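Local coordinates for protein NUDIX hydrolase (Nitrosomonas europaea, PDB 2B0V) that belongs to the NudJ subfamily of Nudix hydrolases and probably removes phosphate from nucleoside di- and triphosphates and thiamine diphosphate with the help of magnesium, at residues E46-A51 / L85-S90; A51-V56 / H62-E67; G71-T76 / I133-A138. All coordinates share one frame; numbering follows the deposited sequence.

Contact 1 of 3, residues E46-A51 / L85-S90; sequences ESIIQA and LRFTFS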
ATOM      1  N   GLU A  46      -7.241  13.670   7.548  1.00 16.22           N
ATOM      2  CA  GLU A  46      -6.802  12.416   8.165  1.00 14.65           C
ATOM      3  C   GLU A  46      -5.298  12.371   8.332  1.00 14.31           C
ATOM      4  O   GLU A  46      -4.533  12.983   7.570  1.00 13.44           O
ATOM      5  CB  GLU A  46      -7.253  11.186   7.330  1.00 15.23           C
ATOM      6  CG  GLU A  46      -6.550  11.088   5.967  1.00 17.13           C
ATOM      7  CD  GLU A  46      -7.072   9.974   5.051  1.00 18.35           C
ATOM      8  OE1 GLU A  46      -7.904   9.146   5.470  1.00 18.48           O
ATOM      9  OE2 GLU A  46      -6.598   9.915   3.899  1.00 16.91           O
ATOM     10  N   SER A  47      -4.857  11.576   9.297  1.00 14.16           N
ATOM     11  CA  SER A  47      -3.433  11.393   9.459  1.00 13.89           C
ATOM     12  C   SER A  47      -2.933  10.411   8.407  1.00 13.65           C
ATOM     13  O   SER A  47      -3.723   9.688   7.777  1.00 13.76           O
ATOM     14  CB  SER A  47      -3.108  10.827  10.827  1.00 14.69           C
ATOM     15  OG  SER A  47      -3.669   9.512  10.966  1.00 14.90           O
ATOM     16  N   ILE A  48      -1.620  10.385   8.236  1.00 12.43           N
ATOM     17  CA  ILE A  48      -1.044   9.482   7.252  1.00 12.11           C
ATOM     18  C   ILE A  48      -1.261   8.011   7.680  1.00 11.75           C
ATOM     19  O   ILE A  48      -1.620   7.169   6.877  1.00 12.80           O
ATOM     20  CB  ILE A  48       0.450   9.815   7.033  1.00 12.69           C
ATOM     21  CG1 ILE A  48       0.528  11.138   6.292  1.00 12.90           C
ATOM     22  CG2 ILE A  48       1.126   8.720   6.199  1.00 14.97           C
ATOM     23  CD1 ILE A  48       1.892  11.774   6.209  1.00 14.61           C
ATOM     24  N   ILE A  49      -1.046   7.723   8.956  1.00 14.15           N
ATOM     25  CA  ILE A  49      -1.252   6.346   9.423  1.00 14.22           C
ATOM     26  C   ILE A  49      -2.710   5.888   9.220  1.00 14.02           C
ATOM     27  O   ILE A  49      -2.987   4.737   8.792  1.00 14.23           O
ATOM     28  CB  ILE A  49      -0.827   6.194  10.902  1.00 14.58           C
ATOM     29  CG1 ILE A  49       0.695   6.305  10.972  1.00 18.05           C
ATOM     30  CG2 ILE A  49      -1.201   4.819  11.408  1.00 16.55           C
ATOM     31  CD1 ILE A  49       1.256   6.407  12.394  1.00 21.73           C
ATOM     32  N   GLN A  50      -3.647   6.770   9.552  1.00 13.12           N
ATOM     33  CA  GLN A  50      -5.062   6.424   9.341  1.00 12.98           C
ATOM     34  C   GLN A  50      -5.417   6.295   7.857  1.00 13.87           C
ATOM     35  O   GLN A  50      -6.238   5.428   7.504  1.00 14.48           O
ATOM     36  CB  GLN A  50      -5.998   7.373  10.088  1.00 14.29           C
ATOM     37  CG  GLN A  50      -5.880   7.219  11.635  1.00 15.03           C
ATOM     38  CD  GLN A  50      -6.310   5.835  12.101  1.00 18.30           C
ATOM     39  OE1 GLN A  50      -5.499   4.922  12.275  1.00 18.87           O
ATOM     40  NE2 GLN A  50      -7.608   5.658  12.272  1.00 24.63           N
ATOM     41  N   ALA A  51      -4.770   7.072   6.991  1.00 14.16           N
ATOM     42  CA  ALA A  51      -4.971   6.937   5.524  1.00 13.91           C
ATOM     43  C   ALA A  51      -4.568   5.544   5.111  1.00 14.20           C
ATOM     44  O   ALA A  51      -5.218   4.914   4.261  1.00 14.61           O
ATOM     45  CB  ALA A  51      -4.091   7.920   4.794  1.00 14.59           C
ATOM     46  N   LEU A  85       5.104  11.045  -2.961  1.00 14.24           N
ATOM     47  CA  LEU A  85       5.782  10.744  -1.722  0.60 14.20           C
ATOM     48  C   LEU A  85       4.962   9.642  -1.032  1.00 14.16           C
ATOM     49  O   LEU A  85       3.878   9.911  -0.480  1.00 14.66           O
ATOM     50  CB  LEU A  85       5.850  12.022  -0.861  0.60 14.55           C
ATOM     51  CG  LEU A  85       6.730  11.949   0.364  0.60 14.74           C
ATOM     52  CD1 LEU A  85       8.217  11.684   0.043  0.60 14.48           C
ATOM     53  CD2 LEU A  85       6.578  13.288   1.121  0.60 13.99           C
ATOM     54  N   ARG A  86       5.488   8.406  -1.079  1.00 13.96           N
ATOM     55  CA  ARG A  86       4.744   7.246  -0.633  1.00 14.13           C
ATOM     56  C   ARG A  86       5.223   6.824   0.732  1.00 13.66           C
ATOM     57  O   ARG A  86       6.362   6.360   0.877  1.00 14.94           O
ATOM     58  CB  ARG A  86       4.948   6.058  -1.584  1.00 14.98           C
ATOM     59  CG  ARG A  86       4.313   4.739  -1.061  1.00 15.55           C
ATOM     60  CD  ARG A  86       4.742   3.520  -1.962  1.00 19.83           C
ATOM     61  NE  ARG A  86       3.628   3.095  -2.818  1.00 19.74           N
ATOM     62  CZ  ARG A  86       3.322   1.846  -3.164  1.00 23.89           C
ATOM     63  NH1 ARG A  86       4.024   0.808  -2.756  1.00 18.45           N
ATOM     64  NH2 ARG A  86       2.244   1.639  -3.911  1.00 25.13           N
ATOM     65  N   PHE A  87       4.361   6.987   1.741  1.00 12.04           N
ATOM     66  CA  PHE A  87       4.682   6.488   3.100  1.00 12.66           C
ATOM     67  C   PHE A  87       4.219   5.066   3.193  1.00 13.82           C
ATOM     68  O   PHE A  87       3.031   4.832   3.038  1.00 14.17           O
ATOM     69  CB  PHE A  87       3.901   7.282   4.129  1.00 13.24           C
ATOM     70  CG  PHE A  87       4.419   8.698   4.315  1.00 12.15           C
ATOM     71  CD1 PHE A  87       5.186   9.030   5.449  1.00 12.09           C
ATOM     72  CD2 PHE A  87       4.138   9.688   3.345  1.00 12.40           C
ATOM     73  CE1 PHE A  87       5.684  10.350   5.615  1.00 13.93           C
ATOM     74  CE2 PHE A  87       4.630  11.021   3.495  1.00 13.67           C
ATOM     75  CZ  PHE A  87       5.403  11.346   4.626  1.00 13.41           C
ATOM     76  N   THR A  88       5.149   4.145   3.502  1.00 13.10           N
ATOM     77  CA  THR A  88       4.815   2.703   3.460  1.00 13.07           C
ATOM     78  C   THR A  88       4.906   2.195   4.885  1.00 13.88           C
ATOM     79  O   THR A  88       5.874   2.486   5.594  1.00 14.72           O
ATOM     80  CB  THR A  88       5.824   1.970   2.578  1.00 14.90           C
ATOM     81  OG1 THR A  88       5.844   2.600   1.289  1.00 14.32           O
ATOM     82  CG2 THR A  88       5.402   0.544   2.428  1.00 13.20           C
ATOM     83  N   PHE A  89       3.885   1.440   5.287  1.00 13.25           N
ATOM     84  CA  PHE A  89       3.821   0.888   6.647  1.00 12.69           C
ATOM     85  C   PHE A  89       3.692  -0.611   6.597  1.00 14.27           C
ATOM     86  O   PHE A  89       3.089  -1.146   5.647  1.00 16.09           O
ATOM     87  CB  PHE A  89       2.585   1.441   7.376  1.00 13.36           C
ATOM     88  CG  PHE A  89       2.627   2.922   7.506  1.00 14.53           C
ATOM     89  CD1 PHE A  89       3.189   3.500   8.633  1.00 16.53           C
ATOM     90  CD2 PHE A  89       2.089   3.737   6.492  1.00 14.54           C
ATOM     91  CE1 PHE A  89       3.235   4.898   8.748  1.00 15.98           C
ATOM     92  CE2 PHE A  89       2.121   5.100   6.598  1.00 17.29           C
ATOM     93  CZ  PHE A  89       2.693   5.686   7.719  1.00 16.41           C
ATOM     94  N   SER A  90       4.165  -1.297   7.642  1.00 14.28           N
ATOM     95  CA  SER A  90       3.853  -2.720   7.807  1.00 15.96           C
ATOM     96  C   SER A  90       2.936  -2.879   9.024  1.00 16.04           C
ATOM     97  O   SER A  90       2.988  -2.083   9.991  1.00 15.05           O
ATOM     98  CB  SER A  90       5.152  -3.531   7.988  1.00 17.00           C
ATOM     99  OG  SER A  90       4.861  -4.890   8.212  1.00 21.51           O
TER
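The ring of Phe87 carries Ile48 CD1 over the centre of one face, 3.9 Å from the ring centroid and only 12° off the normal, a well-centred CH-pi contact. The ring of Phe89 is met differently. Ile48 CG2 lies at its edge, in the ring plane, 3.7 Å from Phe89 CZ, while Ile49 CG1 approaches obliquely, 3.7 Å from Phe89 CE1. Ile48 uses both branches: CD1 sits over the Phe87 ring, and CG2 serves both phenylalanines. With CG1 anti to the carbonyl carbon (chi1 -71°), the CD1 arm reaches out over Phe87, and CG2 drops into the angle between the two phenylalanines, where it also touches Phe87 CB at 3.7 Å. The isoleucine side chains cross those of the phenylalanines they meet at about a right angle, and the join across these segments is purely apolar. The helix is capped by Ser47, at the N-cap position, whose OG accepts from Gln50 N at 3.1 Å. Residues 40-61 form the Nudix box, and its helix 48-60 begins here, laid on strand 82-96, from which Phe87 and Phe89, two residues apart, point to the same side. Ile48 also touches Val11 of strand 8-17 and Ile49 touches Pro66 of strand 62-77, while Arg86 and Thr88 turn to helix 128-137 on the other side of the sheet.

Contact 2 of 3, residues A51-V56 / H62-E67; sequences ACSREV and HSFLPE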
ATOM      1  N   ALA A  51      -4.770   7.072   6.991  1.00 14.16           N
ATOM      2  CA  ALA A  51      -4.971   6.937   5.524  1.00 13.91           C
ATOM      3  C   ALA A  51      -4.568   5.544   5.111  1.00 14.20           C
ATOM      4  O   ALA A  51      -5.218   4.914   4.261  1.00 14.61           O
ATOM      5  CB  ALA A  51      -4.091   7.920   4.794  1.00 14.59           C
ATOM      6  N   CYS A  52      -3.460   5.070   5.682  1.00 14.14           N
ATOM      7  CA  CYS A  52      -2.967   3.734   5.359  1.00 15.10           C
ATOM      8  C   CYS A  52      -4.012   2.673   5.751  1.00 14.53           C
ATOM      9  O   CYS A  52      -4.319   1.794   4.961  1.00 14.51           O
ATOM     10  CB  CYS A  52      -1.617   3.482   6.028  1.00 16.11           C
ATOM     11  SG  CYS A  52      -0.914   1.855   5.529  1.00 18.03           S
ATOM     12  N   SER A  53      -4.555   2.780   6.966  1.00 13.43           N
ATOM     13  CA  SER A  53      -5.542   1.805   7.400  1.00 13.74           C
ATOM     14  C   SER A  53      -6.794   1.893   6.540  1.00 12.67           C
ATOM     15  O   SER A  53      -7.401   0.850   6.238  1.00 14.53           O
ATOM     16  CB  SER A  53      -5.895   2.031   8.858  1.00 14.58           C
ATOM     17  OG  SER A  53      -4.739   1.820   9.649  1.00 18.30           O
ATOM     18  N   ARG A  54      -7.190   3.104   6.172  1.00 12.07           N
ATOM     19  CA  ARG A  54      -8.389   3.316   5.346  1.00 12.99           C
ATOM     20  C   ARG A  54      -8.185   2.619   4.005  1.00 13.19           C
ATOM     21  O   ARG A  54      -9.074   1.917   3.532  1.00 13.41           O
ATOM     22  CB  ARG A  54      -8.628   4.790   5.114  1.00 13.71           C
ATOM     23  CG  ARG A  54      -9.753   5.053   4.112  1.00 13.93           C
ATOM     24  CD  ARG A  54     -10.033   6.538   3.909  1.00 14.93           C
ATOM     25  NE  ARG A  54      -8.839   7.301   3.520  1.00 16.62           N
ATOM     26  CZ  ARG A  54      -8.260   7.232   2.323  1.00 20.15           C
ATOM     27  NH1 ARG A  54      -8.745   6.421   1.382  1.00 20.36           N
ATOM     28  NH2 ARG A  54      -7.187   7.972   2.063  1.00 19.36           N
ATOM     29  N   GLU A  55      -7.008   2.804   3.395  1.00 12.94           N
ATOM     30  CA  GLU A  55      -6.759   2.177   2.108  1.00 14.88           C
ATOM     31  C   GLU A  55      -6.778   0.653   2.181  1.00 14.79           C
ATOM     32  O   GLU A  55      -7.339   0.010   1.282  1.00 15.67           O
ATOM     33  CB  GLU A  55      -5.461   2.694   1.515  1.00 16.27           C
ATOM     34  CG  GLU A  55      -5.541   4.149   0.918  1.00 18.13           C
ATOM     35  CD  GLU A  55      -6.534   4.333  -0.229  1.00 22.90           C
ATOM     36  OE1 GLU A  55      -7.065   3.344  -0.792  1.00 23.81           O
ATOM     37  OE2 GLU A  55      -6.797   5.505  -0.576  1.00 23.75           O
ATOM     38  N   VAL A  56      -6.191   0.056   3.227  1.00 14.22           N
ATOM     39  CA  VAL A  56      -6.269  -1.384   3.375  1.00 14.39           C
ATOM     40  C   VAL A  56      -7.719  -1.860   3.431  1.00 13.31           C
ATOM     41  O   VAL A  56      -8.106  -2.791   2.700  1.00 13.26           O
ATOM     42  CB  VAL A  56      -5.497  -1.901   4.605  1.00 14.48           C
ATOM     43  CG1 VAL A  56      -5.691  -3.406   4.780  1.00 14.35           C
ATOM     44  CG2 VAL A  56      -3.995  -1.520   4.456  1.00 12.79           C
ATOM     45  N   HIS A  62     -10.160  -6.008   4.471  1.00 14.07           N
ATOM     46  CA  HIS A  62      -9.530  -6.348   5.745  1.00 13.78           C
ATOM     47  C   HIS A  62      -9.259  -5.085   6.587  1.00 14.88           C
ATOM     48  O   HIS A  62      -8.821  -4.088   6.044  1.00 15.23           O
ATOM     49  CB  HIS A  62      -8.161  -6.968   5.452  1.00 14.87           C
ATOM     50  CG  HIS A  62      -8.203  -8.283   4.751  1.00 15.72           C
ATOM     51  ND1 HIS A  62      -8.574  -8.429   3.426  1.00 16.18           N
ATOM     52  CD2 HIS A  62      -7.922  -9.528   5.203  1.00 17.98           C
ATOM     53  CE1 HIS A  62      -8.519  -9.711   3.103  1.00 18.49           C
ATOM     54  NE2 HIS A  62      -8.081 -10.386   4.148  1.00 17.53           N
ATOM     55  N   SER A  63      -9.461  -5.153   7.882  1.00 15.26           N
ATOM     56  CA  SER A  63      -9.049  -4.040   8.749  0.60 16.12           C
ATOM     57  C   SER A  63      -7.557  -4.184   9.108  1.00 16.77           C
ATOM     58  O   SER A  63      -7.042  -5.282   9.318  1.00 16.86           O
ATOM     59  CB  SER A  63      -9.939  -3.990  10.006  0.60 17.20           C
ATOM     60  OG  SER A  63      -9.853  -5.212  10.693  0.60 19.79           O
ATOM     61  N   PHE A  64      -6.876  -3.037   9.206  1.00 15.66           N
ATOM     62  CA  PHE A  64      -5.427  -3.022   9.390  1.00 15.67           C
ATOM     63  C   PHE A  64      -5.039  -2.447  10.740  1.00 14.08           C
ATOM     64  O   PHE A  64      -5.665  -1.485  11.232  1.00 15.19           O
ATOM     65  CB  PHE A  64      -4.856  -2.153   8.278  1.00 17.48           C
ATOM     66  CG  PHE A  64      -3.321  -2.077   8.210  1.00 17.57           C
ATOM     67  CD1 PHE A  64      -2.548  -3.206   8.013  1.00 19.44           C
ATOM     68  CD2 PHE A  64      -2.679  -0.836   8.268  1.00 22.60           C
ATOM     69  CE1 PHE A  64      -1.119  -3.091   7.862  1.00 19.94           C
ATOM     70  CE2 PHE A  64      -1.264  -0.738   8.130  1.00 20.58           C
ATOM     71  CZ  PHE A  64      -0.513  -1.861   7.930  1.00 21.90           C
ATOM     72  N   LEU A  65      -3.998  -3.048  11.329  1.00 14.80           N
ATOM     73  CA  LEU A  65      -3.347  -2.531  12.526  1.00 16.11           C
ATOM     74  C   LEU A  65      -1.906  -2.154  12.180  1.00 16.58           C
ATOM     75  O   LEU A  65      -1.049  -3.027  12.088  1.00 15.35           O
ATOM     76  CB  LEU A  65      -3.345  -3.623  13.606  1.00 18.84           C
ATOM     77  CG  LEU A  65      -3.064  -3.243  15.057  1.00 21.34           C
ATOM     78  CD1 LEU A  65      -4.279  -2.568  15.684  1.00 24.07           C
ATOM     79  CD2 LEU A  65      -2.734  -4.523  15.849  1.00 24.29           C
ATOM     80  N   PRO A  66      -1.644  -0.857  11.954  1.00 17.63           N
ATOM     81  CA  PRO A  66      -0.265  -0.490  11.599  1.00 17.85           C
ATOM     82  C   PRO A  66       0.673  -0.740  12.762  1.00 17.68           C
ATOM     83  O   PRO A  66       0.283  -0.582  13.959  1.00 17.44           O
ATOM     84  CB  PRO A  66      -0.339   1.016  11.239  1.00 18.40           C
ATOM     85  CG  PRO A  66      -1.829   1.298  11.094  1.00 21.21           C
ATOM     86  CD  PRO A  66      -2.546   0.310  12.009  1.00 19.81           C
ATOM     87  N   GLU A  67       1.882  -1.173  12.433  1.00 15.72           N
ATOM     88  CA  GLU A  67       2.876  -1.468  13.475  1.00 16.09           C
ATOM     89  C   GLU A  67       4.145  -0.603  13.368  1.00 15.15           C
ATOM     90  O   GLU A  67       4.682  -0.163  14.377  1.00 15.24           O
ATOM     91  CB  GLU A  67       3.229  -2.941  13.445  1.00 16.28           C
ATOM     92  CG  GLU A  67       1.986  -3.837  13.746  1.00 20.31           C
ATOM     93  CD  GLU A  67       2.292  -5.323  13.679  1.00 27.12           C
ATOM     94  OE1 GLU A  67       2.803  -5.809  12.649  1.00 29.99           O
ATOM     95  OE2 GLU A  67       1.988  -6.021  14.663  1.00 30.61           O
TER
HETATM   96  O   HOH W   1      -8.257  -0.711   8.433  1.00 16.70           O
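Val56 and Phe64 cross at about a right angle, with Val56 CG2 over one face of the ring, 4.2 Å from its centroid and 24° off the normal, a CH-pi contact displaced toward the rim. The opposite face of the ring is partly covered from within its own strand by Pro66 N, again toward the rim. Phe64 CG stands anti to the backbone N (chi1 -176°), which carries the ring in under the helix and brings Phe64 CB to 3.7 Å from Val56 CB. CG1, the other methyl of Val56, also reaches the backbone, 3.4 Å from His62 O. Two further helix residues attend to the ring from other directions. Ser53 OG lies near the ring plane at its edge, 3.6 Å from Phe64 CD2, and Cys52 SG comes in obliquely, 4.7 Å from the centroid of the Phe64 ring, a sulfur-aromatic contact. This is the helix of the Nudix box, residues 40-61, close to where the chain turns back: strand 62-77 returns almost antiparallel, and the N-to-C directions of the two short segments are 155° apart. Ser53 OG also rests against the proline ring, 3.3 Å from Pro66 CG. The polar link between the backbones is indirect, because one water donates to Ser53 O and accepts from Phe64 N, bridging a helix carbonyl and a strand amide. Behind the interface, Cys52, Val56 and Phe64 all touch strand 8-17, at Ala13 or Ile15. His62 turns its ring away from the helix, where it stacks with Phe96 and its ND1 bonds to Thr60 O.

Contact 3 of 3, residues G71-T76 / I133-A138; sequences GIYHWT and IEDYHA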
ATOM      1  N   GLY A  71       9.336   2.669   5.044  1.00 15.37           N
ATOM      2  CA  GLY A  71      10.108   3.558   4.185  1.00 15.32           C
ATOM      3  C   GLY A  71       9.246   4.658   3.612  1.00 14.35           C
ATOM      4  O   GLY A  71       8.019   4.557   3.627  1.00 15.13           O
ATOM      5  N   ILE A  72       9.905   5.736   3.181  1.00 14.03           N
ATOM      6  CA  ILE A  72       9.213   6.829   2.484  1.00 12.90           C
ATOM      7  C   ILE A  72       9.896   7.024   1.147  1.00 14.83           C
ATOM      8  O   ILE A  72      11.100   7.254   1.111  1.00 15.18           O
ATOM      9  CB  ILE A  72       9.327   8.121   3.322  1.00 14.67           C
ATOM     10  CG1 ILE A  72       8.736   7.873   4.722  1.00 12.95           C
ATOM     11  CG2 ILE A  72       8.597   9.307   2.603  1.00 12.54           C
ATOM     12  CD1 ILE A  72       9.000   9.045   5.724  1.00 12.84           C
ATOM     13  N   TYR A  73       9.119   6.913   0.079  1.00 13.56           N
ATOM     14  CA  TYR A  73       9.696   6.864  -1.284  1.00 12.61           C
ATOM     15  C   TYR A  73       9.279   8.065  -2.064  1.00 13.25           C
ATOM     16  O   TYR A  73       8.090   8.365  -2.139  1.00 13.97           O
ATOM     17  CB  TYR A  73       9.234   5.563  -2.037  1.00 11.64           C
ATOM     18  CG  TYR A  73       9.593   4.313  -1.245  1.00 13.01           C
ATOM     19  CD1 TYR A  73      10.840   3.680  -1.434  1.00 12.40           C
ATOM     20  CD2 TYR A  73       8.735   3.812  -0.261  1.00 14.57           C
ATOM     21  CE1 TYR A  73      11.193   2.549  -0.685  1.00 13.28           C
ATOM     22  CE2 TYR A  73       9.106   2.699   0.513  1.00 16.42           C
ATOM     23  CZ  TYR A  73      10.349   2.093   0.294  1.00 17.56           C
ATOM     24  OH  TYR A  73      10.717   1.011   1.050  1.00 16.30           O
ATOM     25  N   HIS A  74      10.261   8.769  -2.616  1.00 13.76           N
ATOM     26  CA  HIS A  74      10.001  10.019  -3.301  1.00 13.21           C
ATOM     27  C   HIS A  74      10.403   9.789  -4.748  1.00 15.14           C
ATOM     28  O   HIS A  74      11.574   9.636  -5.051  1.00 14.00           O
ATOM     29  CB  HIS A  74      10.858  11.111  -2.606  1.00 13.29           C
ATOM     30  CG  HIS A  74      10.779  12.466  -3.246  1.00 15.75           C
ATOM     31  ND1 HIS A  74      11.607  13.499  -2.872  1.00 13.95           N
ATOM     32  CD2 HIS A  74      10.010  12.939  -4.252  1.00 15.51           C
ATOM     33  CE1 HIS A  74      11.329  14.569  -3.592  1.00 15.40           C
ATOM     34  NE2 HIS A  74      10.387  14.249  -4.465  1.00 15.09           N
ATOM     35  N   TRP A  75       9.427   9.725  -5.640  1.00 17.51           N
ATOM     36  CA  TRP A  75       9.774   9.495  -7.048  1.00 21.68           C
ATOM     37  C   TRP A  75       8.818  10.142  -8.012  1.00 23.02           C
ATOM     38  O   TRP A  75       7.743  10.574  -7.621  1.00 23.53           O
ATOM     39  CB  TRP A  75       9.889   8.007  -7.303  1.00 22.57           C
ATOM     40  CG  TRP A  75       8.638   7.385  -7.658  1.00 26.28           C
ATOM     41  CD1 TRP A  75       8.247   6.958  -8.911  1.00 26.45           C
ATOM     42  CD2 TRP A  75       7.566   7.112  -6.785  1.00 26.46           C
ATOM     43  NE1 TRP A  75       6.991   6.438  -8.852  1.00 29.34           N
ATOM     44  CE2 TRP A  75       6.537   6.515  -7.564  1.00 26.87           C
ATOM     45  CE3 TRP A  75       7.361   7.316  -5.418  1.00 26.88           C
ATOM     46  CZ2 TRP A  75       5.329   6.109  -7.019  1.00 27.53           C
ATOM     47  CZ3 TRP A  75       6.155   6.901  -4.859  1.00 27.30           C
ATOM     48  CH2 TRP A  75       5.147   6.313  -5.659  1.00 27.22           C
ATOM     49  N   THR A  76       9.221  10.218  -9.277  1.00 25.11           N
ATOM     50  CA  THR A  76       8.359  10.742 -10.324  1.00 26.68           C
ATOM     51  C   THR A  76       8.057   9.644 -11.328  1.00 27.55           C
ATOM     52  O   THR A  76       8.958   8.962 -11.798  1.00 27.08           O
ATOM     53  CB  THR A  76       9.005  11.938 -11.032  1.00 27.59           C
ATOM     54  OG1 THR A  76       9.309  12.923 -10.036  1.00 30.36           O
ATOM     55  CG2 THR A  76       8.040  12.527 -12.073  1.00 28.35           C
ATOM     56  N   ILE A 133       8.676  -4.157  -0.687  1.00 15.91           N
ATOM     57  CA  ILE A 133       8.815  -5.520  -0.124  1.00 16.37           C
ATOM     58  C   ILE A 133      10.263  -5.852   0.221  1.00 16.60           C
ATOM     59  O   ILE A 133      10.535  -6.416   1.276  1.00 18.16           O
ATOM     60  CB  ILE A 133       8.238  -6.583  -1.112  1.00 16.41           C
ATOM     61  CG1 ILE A 133       6.722  -6.442  -1.142  1.00 14.94           C
ATOM     62  CG2 ILE A 133       8.639  -8.009  -0.692  1.00 18.68           C
ATOM     63  CD1 ILE A 133       6.030  -7.169  -2.325  1.00 13.21           C
ATOM     64  N   GLU A 134      11.189  -5.488  -0.663  1.00 16.74           N
ATOM     65  CA  GLU A 134      12.622  -5.703  -0.418  1.00 18.71           C
ATOM     66  C   GLU A 134      13.088  -5.028   0.860  1.00 19.05           C
ATOM     67  O   GLU A 134      13.734  -5.658   1.684  1.00 19.61           O
ATOM     68  CB  GLU A 134      13.443  -5.231  -1.620  1.00 18.69           C
ATOM     69  CG  GLU A 134      13.144  -6.128  -2.851  1.00 21.86           C
ATOM     70  CD  GLU A 134      13.808  -5.633  -4.130  1.00 28.46           C
ATOM     71  OE1 GLU A 134      14.075  -4.415  -4.268  1.00 32.94           O
ATOM     72  OE2 GLU A 134      14.031  -6.478  -5.017  1.00 31.09           O
ATOM     73  N   ASP A 135      12.687  -3.771   1.043  1.00 18.05           N
ATOM     74  CA  ASP A 135      13.082  -2.999   2.203  1.00 19.44           C
ATOM     75  C   ASP A 135      12.488  -3.625   3.474  1.00 18.57           C
ATOM     76  O   ASP A 135      13.182  -3.771   4.479  1.00 18.94           O
ATOM     77  CB  ASP A 135      12.674  -1.545   2.004  1.00 18.97           C
ATOM     78  CG  ASP A 135      13.520  -0.848   0.938  1.00 20.48           C
ATOM     79  OD1 ASP A 135      14.590  -1.393   0.591  1.00 22.46           O
ATOM     80  OD2 ASP A 135      13.148   0.257   0.475  1.00 21.07           O
ATOM     81  N   TYR A 136      11.229  -4.051   3.405  1.00 19.24           N
ATOM     82  CA  TYR A 136      10.579  -4.717   4.526  1.00 20.09           C
ATOM     83  C   TYR A 136      11.336  -6.012   4.872  1.00 21.79           C
ATOM     84  O   TYR A 136      11.626  -6.293   6.057  1.00 21.17           O
ATOM     85  CB  TYR A 136       9.132  -5.058   4.160  1.00 19.53           C
ATOM     86  CG  TYR A 136       8.469  -5.979   5.155  1.00 19.24           C
ATOM     87  CD1 TYR A 136       8.008  -5.502   6.381  1.00 20.99           C
ATOM     88  CD2 TYR A 136       8.315  -7.334   4.864  1.00 19.96           C
ATOM     89  CE1 TYR A 136       7.426  -6.343   7.292  1.00 23.47           C
ATOM     90  CE2 TYR A 136       7.715  -8.203   5.782  1.00 23.25           C
ATOM     91  CZ  TYR A 136       7.268  -7.693   6.988  1.00 24.42           C
ATOM     92  OH  TYR A 136       6.688  -8.558   7.895  1.00 22.84           O
ATOM     93  N   HIS A 137      11.668  -6.777   3.839  1.00 23.41           N
ATOM     94  CA  HIS A 137      12.392  -8.042   4.021  1.00 24.74           C
ATOM     95  C   HIS A 137      13.784  -7.805   4.587  1.00 25.46           C
ATOM     96  O   HIS A 137      14.292  -8.631   5.356  1.00 26.62           O
ATOM     97  CB  HIS A 137      12.491  -8.822   2.703  1.00 25.58           C
ATOM     98  CG  HIS A 137      12.972 -10.232   2.872  1.00 27.96           C
ATOM     99  ND1 HIS A 137      12.109 -11.292   3.054  1.00 29.73           N
ATOM    100  CD2 HIS A 137      14.222 -10.753   2.899  1.00 29.83           C
ATOM    101  CE1 HIS A 137      12.807 -12.412   3.174  1.00 30.01           C
ATOM    102  NE2 HIS A 137      14.091 -12.111   3.079  1.00 31.36           N
ATOM    103  N   ALA A 138      14.399  -6.688   4.207  1.00 26.09           N
ATOM    104  CA  ALA A 138      15.721  -6.283   4.695  1.00 26.24           C
ATOM    105  C   ALA A 138      15.708  -5.788   6.142  1.00 26.78           C
ATOM    106  O   ALA A 138      16.742  -5.335   6.657  1.00 28.02           O
ATOM    107  CB  ALA A 138      16.329  -5.208   3.774  1.00 25.68           C
TER
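Helix 128-137 packs on the face of the curved Nudix sheet remote from the Nudix-box helix, and one polar contact, between Tyr73 of strand 62-77 and Asp135, joins its last turn to that strand. Tyr73 OH donates to Asp135 OD2 over 2.6 Å, a short bond. The two side chains come from opposite directions, and their flat groups are nearly coplanar, with ring and carboxylate planes 9° apart. OD2 lies in the plane of the tyrosine ring, at its edge, and is also 3.2 Å from Tyr73 CE1. It receives the phenol through its anti lone pair, the one turned away from OD1. In Tyr73, CG is anti to the carbonyl carbon (chi1 -56°), which sends the ring across from the strand toward the helix. The ring also touches Leu128, Gln131 and Cys132, so the hydroxyl is presented from the end of a packed side chain. Close to the hydroxyl lies Gly71, where a modelled CB would fall 2.7 Å from Tyr73 OH, too close for a side chain to fit without a shift. A phenylalanine in place of Tyr73 would keep the ring but would probably leave Asp135 OD2 without its phenolic donor and the carboxylate freer to turn. A short bond from a phenol to a carboxylate is likely to place extra negative charge on the tyrosine oxygen and to help keep the aspartate ionised.

Overall arrangement
From the N terminus, after four strands, from 8-17 to 39-41, the chain reaches helix 48-60, which takes part in contacts 1 and 2. Contact 2 closes the shorter loop, helix to the strand that follows it; contact 1 closes a longer one, from the start of the helix to strand 82-96, and contact 2 is nested inside it, sharing Ala51. Glu46 and Arg54 join the two by a salt bridge. Contact 3 opens on strand 62-77, inside the loop of contact 1, and closes far later on helix 128-137, so these two cross; contacts 2 and 3 run in series. Together they tie two helices to neighbouring antiparallel strands of one sheet.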